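Local atomic coordinates of NUDIX hydrolase (Alicyclobacillus acidocaldarius subsp. acidocaldarius, PDB entry 3QSJ), a protein that probably hydrolyses phosphorus-containing acid anhydrides, as NUDIX hydrolases do, and binds a calcium ion. Residues 188-193 against 203-208. Numbering follows the deposited sequence.
Sequences RIQSGE and VLKALV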
loop_
_atom_site.group_PDB
_atom_site.type_symbol
_atom_site.label_atom_id
_atom_site.label_comp_id
_atom_site.label_asym_id
_atom_site.label_seq_id
_atom_site.Cartn_x
_atom_site.Cartn_y
_atom_site.Cartn_z
ATOM N N ARG A 188 12.947 15.771 1.484
ATOM C CA ARG A 188 12.124 16.407 2.505
ATOM C C ARG A 188 12.198 15.691 3.832
ATOM O O ARG A 188 12.158 16.352 4.860
ATOM C CB ARG A 188 10.691 16.582 2.035
ATOM C CG ARG A 188 10.618 17.589 0.896
ATOM C CD ARG A 188 9.215 18.061 0.683
ATOM N NE ARG A 188 8.792 18.919 1.786
ATOM C CZ ARG A 188 7.530 19.228 2.042
ATOM N NH1 ARG A 188 6.551 18.748 1.278
ATOM N NH2 ARG A 188 7.229 20.016 3.065
ATOM N N ILE A 189 12.341 14.354 3.815
ATOM C CA ILE A 189 12.499 13.576 5.048
ATOM C C ILE A 189 13.914 13.747 5.582
ATOM O O ILE A 189 14.066 14.014 6.762
ATOM C CB ILE A 189 12.161 12.106 4.784
ATOM C CG1 ILE A 189 10.696 11.983 4.366
ATOM C CG2 ILE A 189 12.456 11.231 6.005
ATOM C CD1 ILE A 189 10.358 10.626 3.663
ATOM N N GLN A 190 14.935 13.534 4.731
ATOM C CA GLN A 190 16.347 13.644 5.126
ATOM C C GLN A 190 16.672 15.006 5.734
ATOM O O GLN A 190 17.513 15.093 6.633
ATOM C CB GLN A 190 17.265 13.359 3.916
ATOM C CG GLN A 190 17.092 11.942 3.339
ATOM C CD GLN A 190 17.989 11.693 2.146
ATOM O OE1 GLN A 190 18.579 10.629 2.008
ATOM N NE2 GLN A 190 18.116 12.658 1.257
ATOM N N SER A 191 15.985 16.059 5.259
ATOM C CA SER A 191 16.169 17.431 5.721
ATOM C C SER A 191 15.481 17.711 7.057
ATOM O O SER A 191 15.798 18.701 7.708
ATOM C CB SER A 191 15.700 18.424 4.659
ATOM O OG SER A 191 16.453 18.278 3.464
ATOM N N GLY A 192 14.558 16.844 7.458
ATOM C CA GLY A 192 13.834 16.985 8.717
ATOM C C GLY A 192 12.514 17.728 8.639
ATOM O O GLY A 192 11.871 17.936 9.671
ATOM N N GLU A 193 12.081 18.094 7.416
ATOM C CA GLU A 193 10.837 18.807 7.127
ATOM C C GLU A 193 9.623 17.940 7.489
ATOM O O GLU A 193 8.653 18.453 8.059
ATOM C CB GLU A 193 10.755 19.161 5.625
ATOM C CG GLU A 193 12.009 19.805 5.045
ATOM C CD GLU A 193 11.871 20.530 3.721
ATOM O OE1 GLU A 193 12.828 21.247 3.348
ATOM O OE2 GLU A 193 10.810 20.404 3.065
ATOM N N VAL A 203 12.437 2.472 1.272
ATOM C CA VAL A 203 11.724 2.273 -0.006
ATOM C C VAL A 203 12.005 3.435 -0.950
ATOM O O VAL A 203 12.296 3.214 -2.121
ATOM C CB VAL A 203 10.187 2.107 0.181
ATOM C CG1 VAL A 203 9.431 2.134 -1.184
ATOM C CG2 VAL A 203 9.872 0.808 0.944
ATOM N N LEU A 204 11.927 4.682 -0.447
ATOM C CA LEU A 204 12.203 5.858 -1.287
ATOM C C LEU A 204 13.600 5.848 -1.880
ATOM O O LEU A 204 13.752 6.097 -3.074
ATOM C CB LEU A 204 11.934 7.143 -0.532
ATOM C CG LEU A 204 10.505 7.318 -0.038
ATOM C CD1 LEU A 204 10.486 8.418 1.005
ATOM C CD2 LEU A 204 9.499 7.614 -1.217
ATOM N N LYS A 205 14.611 5.471 -1.088
ATOM C CA LYS A 205 15.986 5.377 -1.597
ATOM C C LYS A 205 16.075 4.300 -2.691
ATOM O O LYS A 205 16.782 4.512 -3.695
ATOM C CB LYS A 205 16.986 5.017 -0.484
ATOM C CG LYS A 205 17.205 6.076 0.563
ATOM C CD LYS A 205 18.206 5.551 1.616
ATOM C CE LYS A 205 18.466 6.558 2.708
ATOM N NZ LYS A 205 18.916 5.906 3.962
ATOM N N ALA A 206 15.344 3.156 -2.515
ATOM C CA ALA A 206 15.355 2.048 -3.503
ATOM C C ALA A 206 14.752 2.546 -4.794
ATOM O O ALA A 206 15.288 2.292 -5.856
ATOM C CB ALA A 206 14.564 0.836 -2.990
ATOM N N LEU A 207 13.630 3.267 -4.711
ATOM C CA LEU A 207 12.973 3.853 -5.895
ATOM C C LEU A 207 13.869 4.899 -6.607
ATOM O O LEU A 207 13.943 4.922 -7.842
ATOM C CB LEU A 207 11.675 4.521 -5.447
ATOM C CG LEU A 207 10.542 3.564 -5.017
ATOM C CD1 LEU A 207 9.306 4.376 -4.607
ATOM C CD2 LEU A 207 10.215 2.554 -6.126
ATOM N N VAL A 208 14.596 5.721 -5.838
ATOM C CA VAL A 208 15.496 6.726 -6.448
ATOM C C VAL A 208 16.624 6.061 -7.250
ATOM O O VAL A 208 17.006 6.586 -8.310
ATOM C CB VAL A 208 16.002 7.727 -5.372
ATOM C CG1 VAL A 208 17.142 8.635 -5.884
ATOM C CG2 VAL A 208 14.839 8.572 -4.842
#
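Ile189 and Leu204 make the tight half of this helix-helix contact: Ile189 CD1 lies 3.5 Å from Leu204 CD1, closer than two methyl groups usually pack. Both residues are buried and both direct their CB toward the opposing helix, yet their CA atoms remain 10.0 Å apart, a gap bridged by two branched side chains meeting at about a right angle. In Ile189, CG1 stands anti to the carbonyl carbon (chi1 -63°), and the extended chi2 of 162° carries CD1 out to the leucine methyl.

The solvent side is looser. Gln190 and Lys205, both exposed, run extended from their backbones and converge obliquely, with Gln190 OE1 4.1 Å from Lys205 CE. This is an approach to a methylene, and no hydrogen bond joins the segments; only 101 Å² is buried in all. After Gln190 the chain leaves the helix through a Schellman motif at Gly192, whose phi is positive. A salt bridge spans this turn, Arg188 NE to Glu193 OE2 at 2.8 Å, with the acceptor 12° from the guanidinium plane.

Away from the calcium site, the contact joins the end of helix 182-190 to helix 198-209. Leu204 also touches Met185, and both apolar residues also pack on strand 42-48, Ile189 on Val42 and Leu204 on Phe44.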